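Local coordinates for protein rRNA adenine N-6-methyltransferase (Saccharopolyspora erythraea, PDB 6NVM) that dimethylates a single adenine of 23S rRNA with S-adenosyl-L-methionine as methyl donor, lowering ribosomal affinity for macrolide-lincosamide-streptogramin B antibiotics, at residues F137-V150 against T163-T175. Sequence-based numbering, arbitrary orientation.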
ATOM      1  N   PHE A 137       0.124  10.170  -1.769  1.00 25.97           N
ATOM      2  CA  PHE A 137      -1.295   9.930  -1.554  1.00 23.97           C
ATOM      3  C   PHE A 137      -1.546   9.712  -0.073  1.00 25.86           C
ATOM      4  O   PHE A 137      -0.781   9.011   0.593  1.00 26.16           O
ATOM      5  CB  PHE A 137      -1.788   8.702  -2.331  1.00 24.33           C
ATOM      6  CG  PHE A 137      -3.179   8.293  -1.965  1.00 23.96           C
ATOM      7  CD1 PHE A 137      -4.270   8.927  -2.535  1.00 26.70           C
ATOM      8  CD2 PHE A 137      -3.403   7.304  -1.030  1.00 28.80           C
ATOM      9  CE1 PHE A 137      -5.559   8.568  -2.198  1.00 29.87           C
ATOM     10  CE2 PHE A 137      -4.700   6.934  -0.689  1.00 33.81           C
ATOM     11  CZ  PHE A 137      -5.775   7.569  -1.278  1.00 31.46           C
ATOM     12  N   VAL A 138      -2.619  10.314   0.435  1.00 27.06           N
ATOM     13  CA  VAL A 138      -3.099  10.070   1.793  1.00 26.75           C
ATOM     14  C   VAL A 138      -4.595   9.819   1.717  1.00 29.77           C
ATOM     15  O   VAL A 138      -5.309  10.525   0.999  1.00 31.74           O
ATOM     16  CB  VAL A 138      -2.798  11.258   2.733  1.00 26.89           C
ATOM     17  CG1 VAL A 138      -3.343  10.990   4.124  1.00 29.57           C
ATOM     18  CG2 VAL A 138      -1.312  11.523   2.795  1.00 28.49           C
ATOM     19  N   GLY A 139      -5.090   8.835   2.458  1.00 28.06           N
ATOM     20  CA  GLY A 139      -6.505   8.529   2.360  1.00 32.69           C
ATOM     21  C   GLY A 139      -7.035   7.746   3.537  1.00 35.25           C
ATOM     22  O   GLY A 139      -6.342   6.904   4.118  1.00 30.80           O
ATOM     23  N   ALA A 140      -8.286   8.040   3.885  1.00 36.86           N
ATOM     24  CA  ALA A 140      -9.103   7.195   4.750  1.00 38.94           C
ATOM     25  C   ALA A 140     -10.066   6.453   3.837  1.00 40.10           C
ATOM     26  O   ALA A 140     -10.933   7.067   3.212  1.00 41.43           O
ATOM     27  CB  ALA A 140      -9.856   8.023   5.790  1.00 42.42           C
ATOM     28  N   ILE A 141      -9.906   5.141   3.745  1.00 39.58           N
ATOM     29  CA  ILE A 141     -10.505   4.357   2.671  1.00 41.85           C
ATOM     30  C   ILE A 141     -11.698   3.588   3.226  1.00 45.74           C
ATOM     31  O   ILE A 141     -11.529   2.818   4.185  1.00 47.97           O
ATOM     32  CB  ILE A 141      -9.483   3.400   2.048  1.00 40.35           C
ATOM     33  CG1 ILE A 141      -8.154   4.124   1.802  1.00 39.55           C
ATOM     34  CG2 ILE A 141     -10.034   2.838   0.756  1.00 40.43           C
ATOM     35  CD1 ILE A 141      -8.272   5.398   0.985  1.00 40.17           C
ATOM     36  N   PRO A 142     -12.895   3.736   2.652  1.00 43.16           N
ATOM     37  CA  PRO A 142     -14.008   2.849   3.013  1.00 47.02           C
ATOM     38  C   PRO A 142     -13.694   1.391   2.705  1.00 51.28           C
ATOM     39  O   PRO A 142     -12.908   1.065   1.812  1.00 47.14           O
ATOM     40  CB  PRO A 142     -15.168   3.358   2.147  1.00 47.36           C
ATOM     41  CG  PRO A 142     -14.814   4.758   1.815  1.00 45.42           C
ATOM     42  CD  PRO A 142     -13.319   4.802   1.729  1.00 41.35           C
ATOM     43  N   TYR A 143     -14.364   0.505   3.443  1.00 61.43           N
ATOM     44  CA  TYR A 143     -14.032  -0.918   3.408  1.00 73.20           C
ATOM     45  C   TYR A 143     -14.118  -1.498   1.999  1.00 65.17           C
ATOM     46  O   TYR A 143     -13.286  -2.328   1.612  1.00 65.63           O
ATOM     47  CB  TYR A 143     -14.959  -1.679   4.360  1.00 93.63           C
ATOM     48  CG  TYR A 143     -15.274  -3.097   3.930  1.00112.04           C
ATOM     49  CD1 TYR A 143     -14.353  -4.122   4.108  1.00118.97           C
ATOM     50  CD2 TYR A 143     -16.500  -3.411   3.356  1.00122.15           C
ATOM     51  CE1 TYR A 143     -14.640  -5.417   3.718  1.00126.40           C
ATOM     52  CE2 TYR A 143     -16.797  -4.703   2.965  1.00129.79           C
ATOM     53  CZ  TYR A 143     -15.864  -5.702   3.148  1.00132.59           C
ATOM     54  OH  TYR A 143     -16.156  -6.990   2.760  1.00138.07           O
ATOM     55  N   GLY A 144     -15.111  -1.078   1.216  1.00 56.39           N
ATOM     56  CA  GLY A 144     -15.413  -1.759  -0.033  1.00 48.96           C
ATOM     57  C   GLY A 144     -14.537  -1.419  -1.226  1.00 44.81           C
ATOM     58  O   GLY A 144     -14.706  -2.044  -2.279  1.00 43.78           O
ATOM     59  N   ILE A 145     -13.616  -0.459  -1.106  1.00 40.73           N
ATOM     60  CA  ILE A 145     -12.790  -0.062  -2.244  1.00 39.31           C
ATOM     61  C   ILE A 145     -11.314  -0.030  -1.867  1.00 39.01           C
ATOM     62  O   ILE A 145     -10.507   0.601  -2.558  1.00 35.70           O
ATOM     63  CB  ILE A 145     -13.223   1.309  -2.796  1.00 38.57           C
ATOM     64  CG1 ILE A 145     -13.196   2.366  -1.690  1.00 38.63           C
ATOM     65  CG2 ILE A 145     -14.614   1.217  -3.423  1.00 41.80           C
ATOM     66  CD1 ILE A 145     -13.107   3.800  -2.200  1.00 38.56           C
ATOM     67  N   THR A 146     -10.943  -0.710  -0.781  1.00 37.44           N
ATOM     68  CA  THR A 146      -9.568  -0.614  -0.300  1.00 39.18           C
ATOM     69  C   THR A 146      -8.589  -1.193  -1.315  1.00 33.69           C
ATOM     70  O   THR A 146      -7.564  -0.576  -1.625  1.00 33.71           O
ATOM     71  CB  THR A 146      -9.422  -1.313   1.053  1.00 42.78           C
ATOM     72  OG1 THR A 146     -10.486  -0.910   1.917  1.00 45.84           O
ATOM     73  CG2 THR A 146      -8.097  -0.927   1.707  1.00 44.36           C
ATOM     74  N   SER A 147      -8.886  -2.377  -1.853  1.00 34.76           N
ATOM     75  CA  SER A 147      -7.978  -2.964  -2.829  1.00 34.40           C
ATOM     76  C   SER A 147      -7.877  -2.104  -4.079  1.00 32.76           C
ATOM     77  O   SER A 147      -6.810  -2.027  -4.695  1.00 31.75           O
ATOM     78  CB  SER A 147      -8.421  -4.381  -3.193  1.00 42.58           C
ATOM     79  OG  SER A 147      -8.024  -5.295  -2.190  1.00 52.83           O
ATOM     80  N   ALA A 148      -8.963  -1.439  -4.466  1.00 33.26           N
ATOM     81  CA  ALA A 148      -8.917  -0.620  -5.672  1.00 30.44           C
ATOM     82  C   ALA A 148      -8.032   0.608  -5.471  1.00 27.14           C
ATOM     83  O   ALA A 148      -7.336   1.038  -6.400  1.00 27.82           O
ATOM     84  CB  ALA A 148     -10.332  -0.213  -6.076  1.00 33.04           C
ATOM     85  N   ILE A 149      -8.061   1.197  -4.272  1.00 30.28           N
ATOM     86  CA  ILE A 149      -7.208   2.343  -3.980  1.00 27.06           C
ATOM     87  C   ILE A 149      -5.739   1.923  -3.969  1.00 26.37           C
ATOM     88  O   ILE A 149      -4.873   2.614  -4.521  1.00 26.68           O
ATOM     89  CB  ILE A 149      -7.640   2.984  -2.645  1.00 30.65           C
ATOM     90  CG1 ILE A 149      -9.016   3.645  -2.787  1.00 34.82           C
ATOM     91  CG2 ILE A 149      -6.607   3.982  -2.138  1.00 28.23           C
ATOM     92  CD1 ILE A 149      -9.019   4.959  -3.560  1.00 32.14           C
ATOM     93  N   VAL A 150      -5.433   0.787  -3.343  1.00 27.92           N
ATOM     94  CA  VAL A 150      -4.072   0.252  -3.388  1.00 27.32           C
ATOM     95  C   VAL A 150      -3.607   0.094  -4.836  1.00 26.87           C
ATOM     96  O   VAL A 150      -2.496   0.505  -5.198  1.00 29.30           O
ATOM     97  CB  VAL A 150      -3.997  -1.074  -2.610  1.00 32.69           C
ATOM     98  CG1 VAL A 150      -2.644  -1.755  -2.802  1.00 34.55           C
ATOM     99  CG2 VAL A 150      -4.252  -0.818  -1.136  1.00 35.72           C
ATOM    100  N   THR A 163      -0.155   6.715   2.157  1.00 25.01           N
ATOM    101  CA  THR A 163      -0.474   6.512   3.562  1.00 25.13           C
ATOM    102  C   THR A 163      -1.983   6.349   3.660  1.00 29.82           C
ATOM    103  O   THR A 163      -2.731   7.232   3.227  1.00 29.88           O
ATOM    104  CB  THR A 163       0.015   7.691   4.403  1.00 29.00           C
ATOM    105  OG1 THR A 163       1.431   7.829   4.237  1.00 29.79           O
ATOM    106  CG2 THR A 163      -0.289   7.479   5.879  1.00 28.75           C
ATOM    107  N   MET A 164      -2.425   5.235   4.233  0.65 30.22           N
ATOM    108  CA  MET A 164      -3.830   4.864   4.186  0.65 32.61           C
ATOM    109  C   MET A 164      -4.297   4.379   5.545  0.65 33.23           C
ATOM    110  O   MET A 164      -3.581   3.646   6.235  0.65 32.87           O
ATOM    111  CB  MET A 164      -4.074   3.766   3.144  0.65 34.69           C
ATOM    112  CG  MET A 164      -3.927   4.239   1.719  0.65 37.08           C
ATOM    113  SD  MET A 164      -3.848   2.867   0.554  0.65 38.78           S
ATOM    114  CE  MET A 164      -2.194   2.255   0.860  0.65 36.90           C
ATOM    115  N   VAL A 165      -5.506   4.794   5.917  1.00 30.48           N
ATOM    116  CA  VAL A 165      -6.227   4.231   7.048  1.00 30.64           C
ATOM    117  C   VAL A 165      -7.176   3.189   6.474  1.00 31.24           C
ATOM    118  O   VAL A 165      -8.044   3.519   5.653  1.00 31.10           O
ATOM    119  CB  VAL A 165      -6.994   5.310   7.827  1.00 31.86           C
ATOM    120  CG1 VAL A 165      -7.763   4.684   8.987  1.00 33.12           C
ATOM    121  CG2 VAL A 165      -6.044   6.376   8.319  1.00 31.53           C
ATOM    122  N   THR A 166      -6.998   1.934   6.877  1.00 33.06           N
ATOM    123  CA  THR A 166      -7.797   0.817   6.386  1.00 34.07           C
ATOM    124  C   THR A 166      -8.312   0.011   7.570  1.00 34.79           C
ATOM    125  O   THR A 166      -7.969   0.270   8.724  1.00 35.81           O
ATOM    126  CB  THR A 166      -6.980  -0.089   5.453  1.00 30.58           C
ATOM    127  OG1 THR A 166      -6.002  -0.814   6.215  1.00 33.26           O
ATOM    128  CG2 THR A 166      -6.274   0.730   4.382  1.00 28.58           C
ATOM    129  N   GLN A 167      -9.135  -0.991   7.282  1.00 37.13           N
ATOM    130  CA  GLN A 167      -9.464  -1.964   8.312  1.00 40.69           C
ATOM    131  C   GLN A 167      -8.189  -2.651   8.785  1.00 36.56           C
ATOM    132  O   GLN A 167      -7.222  -2.802   8.032  1.00 35.26           O
ATOM    133  CB  GLN A 167     -10.465  -2.996   7.790  1.00 51.67           C
ATOM    134  CG  GLN A 167     -11.870  -2.449   7.616  1.00 63.18           C
ATOM    135  CD  GLN A 167     -12.894  -3.537   7.353  1.00 74.44           C
ATOM    136  OE1 GLN A 167     -12.544  -4.689   7.093  1.00 77.70           O
ATOM    137  NE2 GLN A 167     -14.169  -3.175   7.425  1.00 78.56           N
ATOM    138  N   LEU A 168      -8.192  -3.060  10.054  1.00 35.70           N
ATOM    139  CA  LEU A 168      -6.993  -3.633  10.660  1.00 38.22           C
ATOM    140  C   LEU A 168      -6.536  -4.891   9.930  1.00 39.71           C
ATOM    141  O   LEU A 168      -5.346  -5.049   9.624  1.00 38.53           O
ATOM    142  CB  LEU A 168      -7.254  -3.936  12.137  1.00 42.39           C
ATOM    143  CG  LEU A 168      -6.124  -4.621  12.908  1.00 46.80           C
ATOM    144  CD1 LEU A 168      -4.853  -3.781  12.894  1.00 44.76           C
ATOM    145  CD2 LEU A 168      -6.565  -4.917  14.340  1.00 51.58           C
ATOM    146  N   GLU A 169      -7.460  -5.814   9.654  1.00 41.16           N
ATOM    147  CA  GLU A 169      -7.047  -7.094   9.085  1.00 45.00           C
ATOM    148  C   GLU A 169      -6.490  -6.922   7.678  1.00 37.48           C
ATOM    149  O   GLU A 169      -5.526  -7.601   7.297  1.00 34.91           O
ATOM    150  CB  GLU A 169      -8.219  -8.078   9.092  1.00 62.58           C
ATOM    151  CG  GLU A 169      -8.453  -8.729  10.449  1.00 81.12           C
ATOM    152  CD  GLU A 169      -7.234  -9.492  10.949  1.00 93.64           C
ATOM    153  OE1 GLU A 169      -6.440  -9.968  10.108  1.00 96.42           O
ATOM    154  OE2 GLU A 169      -7.059  -9.603  12.181  1.00 98.99           O
ATOM    155  N   PHE A 170      -7.072  -6.016   6.892  1.00 43.27           N
ATOM    156  CA  PHE A 170      -6.529  -5.729   5.569  1.00 40.57           C
ATOM    157  C   PHE A 170      -5.077  -5.280   5.664  1.00 39.19           C
ATOM    158  O   PHE A 170      -4.216  -5.742   4.905  1.00 35.90           O
ATOM    159  CB  PHE A 170      -7.379  -4.659   4.883  1.00 41.05           C
ATOM    160  CG  PHE A 170      -6.885  -4.280   3.517  1.00 38.58           C
ATOM    161  CD1 PHE A 170      -5.876  -3.336   3.364  1.00 36.40           C
ATOM    162  CD2 PHE A 170      -7.419  -4.879   2.387  1.00 39.30           C
ATOM    163  CE1 PHE A 170      -5.410  -2.993   2.108  1.00 35.29           C
ATOM    164  CE2 PHE A 170      -6.965  -4.542   1.126  1.00 37.52           C
ATOM    165  CZ  PHE A 170      -5.959  -3.596   0.984  1.00 38.67           C
ATOM    166  N   ALA A 171      -4.789  -4.367   6.597  1.00 38.07           N
ATOM    167  CA  ALA A 171      -3.440  -3.825   6.717  1.00 34.49           C
ATOM    168  C   ALA A 171      -2.455  -4.885   7.191  1.00 32.14           C
ATOM    169  O   ALA A 171      -1.298  -4.905   6.753  1.00 32.42           O
ATOM    170  CB  ALA A 171      -3.440  -2.634   7.674  1.00 33.76           C
ATOM    171  N   ARG A 172      -2.882  -5.755   8.108  1.00 31.89           N
ATOM    172  CA  ARG A 172      -1.987  -6.797   8.602  1.00 35.64           C
ATOM    173  C   ARG A 172      -1.597  -7.767   7.491  1.00 36.70           C
ATOM    174  O   ARG A 172      -0.424  -8.140   7.365  1.00 36.11           O
ATOM    175  CB  ARG A 172      -2.645  -7.548   9.759  1.00 45.10           C
ATOM    176  CG  ARG A 172      -2.725  -6.758  11.059  1.00 57.94           C
ATOM    177  CD  ARG A 172      -3.053  -7.677  12.224  1.00 74.08           C
ATOM    178  NE  ARG A 172      -3.197  -6.961  13.486  1.00 90.31           N
ATOM    179  CZ  ARG A 172      -3.516  -7.541  14.639  1.00106.38           C
ATOM    180  NH1 ARG A 172      -3.725  -8.850  14.695  1.00112.20           N
ATOM    181  NH2 ARG A 172      -3.627  -6.812  15.742  1.00112.14           N
ATOM    182  N   LYS A 173      -2.563  -8.191   6.676  1.00 42.79           N
ATOM    183  CA  LYS A 173      -2.252  -9.127   5.601  1.00 50.15           C
ATOM    184  C   LYS A 173      -1.314  -8.494   4.579  1.00 45.67           C
ATOM    185  O   LYS A 173      -0.331  -9.115   4.153  1.00 44.24           O
ATOM    186  CB  LYS A 173      -3.538  -9.604   4.926  1.00 63.51           C
ATOM    187  CG  LYS A 173      -3.364 -10.912   4.162  1.00 77.54           C
ATOM    188  CD  LYS A 173      -4.579 -11.265   3.308  1.00 86.25           C
ATOM    189  CE  LYS A 173      -4.636 -10.433   2.032  1.00 89.40           C
ATOM    190  NZ  LYS A 173      -5.454 -11.084   0.969  1.00 91.53           N
ATOM    191  N   ARG A 174      -1.599  -7.249   4.176  1.00 40.63           N
ATOM    192  CA  ARG A 174      -0.819  -6.603   3.126  1.00 35.95           C
ATOM    193  C   ARG A 174       0.579  -6.215   3.587  1.00 35.95           C
ATOM    194  O   ARG A 174       1.442  -5.951   2.745  1.00 37.94           O
ATOM    195  CB  ARG A 174      -1.556  -5.359   2.613  1.00 39.44           C
ATOM    196  CG  ARG A 174      -2.900  -5.644   1.944  1.00 44.40           C
ATOM    197  CD  ARG A 174      -2.744  -6.478   0.674  1.00 49.98           C
ATOM    198  NE  ARG A 174      -4.025  -6.708   0.000  1.00 57.06           N
ATOM    199  CZ  ARG A 174      -4.465  -6.038  -1.064  1.00 63.05           C
ATOM    200  NH1 ARG A 174      -3.739  -5.075  -1.619  1.00 61.40           N
ATOM    201  NH2 ARG A 174      -5.648  -6.335  -1.587  1.00 67.93           N
ATOM    202  N   THR A 175       0.824  -6.172   4.894  1.00 34.20           N
ATOM    203  CA  THR A 175       2.139  -5.851   5.429  1.00 35.77           C
ATOM    204  C   THR A 175       2.810  -7.040   6.099  1.00 38.95           C
ATOM    205  O   THR A 175       3.911  -6.885   6.636  1.00 42.14           O
ATOM    206  CB  THR A 175       2.037  -4.703   6.441  1.00 33.30           C
ATOM    207  OG1 THR A 175       1.209  -5.111   7.541  1.00 34.33           O
ATOM    208  CG2 THR A 175       1.447  -3.452   5.787  1.00 32.24           C
TER
HETATM  209  O   HOH W   1       1.695   9.387   1.983  0.78 23.78           O
HETATM  210  O   HOH W   2     -10.275  -0.937   4.707  0.83 42.43           O
HETATM  211  O   HOH W   3      -4.927  -4.095  -4.467  1.00 35.75           O
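Phe137 O is gripped twice: Thr163 N donates to it at 2.8 Å with an N-H...O angle of 167°, and a water that also bonds Thr163 OG1 donates to it as well. The parallel ladder continues as Gly139 N bonds Thr163 O, Val165 N bonds Gly139 O and Ile141 N bonds Val165 O. On one sheet face, in the conformer described, one of two modelled, Met164 CG meets the edge of the Phe137 ring, 3.7 Å from CE2. With CG beside the backbone N and the chain extended at chi2 (167°), SD lies 4.0 Å from Ile149 CG2 and close to Val150 CG2; Met164 thus touches both strand 135-140 and helix 146-155. These pieces belong to a beta-alpha-beta unit, strand 135-140, helix 146-155 and strand 159-167, in the Rossmann-like sheet of class I methyltransferases; Ala140, at the end of its strand, is a predicted S-adenosyl-L-methionine-binding residue. Further along, Thr146 CG2 makes a CH-pi contact over one face of Phe170, 3.5 Å from the ring centroid and 15° off the normal. Arg174 CG packs on the opposite face, while Ser147 OG lies at the ring edge, 3.6 Å from CE2. Ser147 OG also approaches Arg174 NH2 at 2.7 Å, and a second water joins Ser147 O to Arg174 NH1. Between Thr146 OG1 and Gln167 N, 2.8 Å from each, a third water accepts the amide proton at the N-cap of helix 168-175.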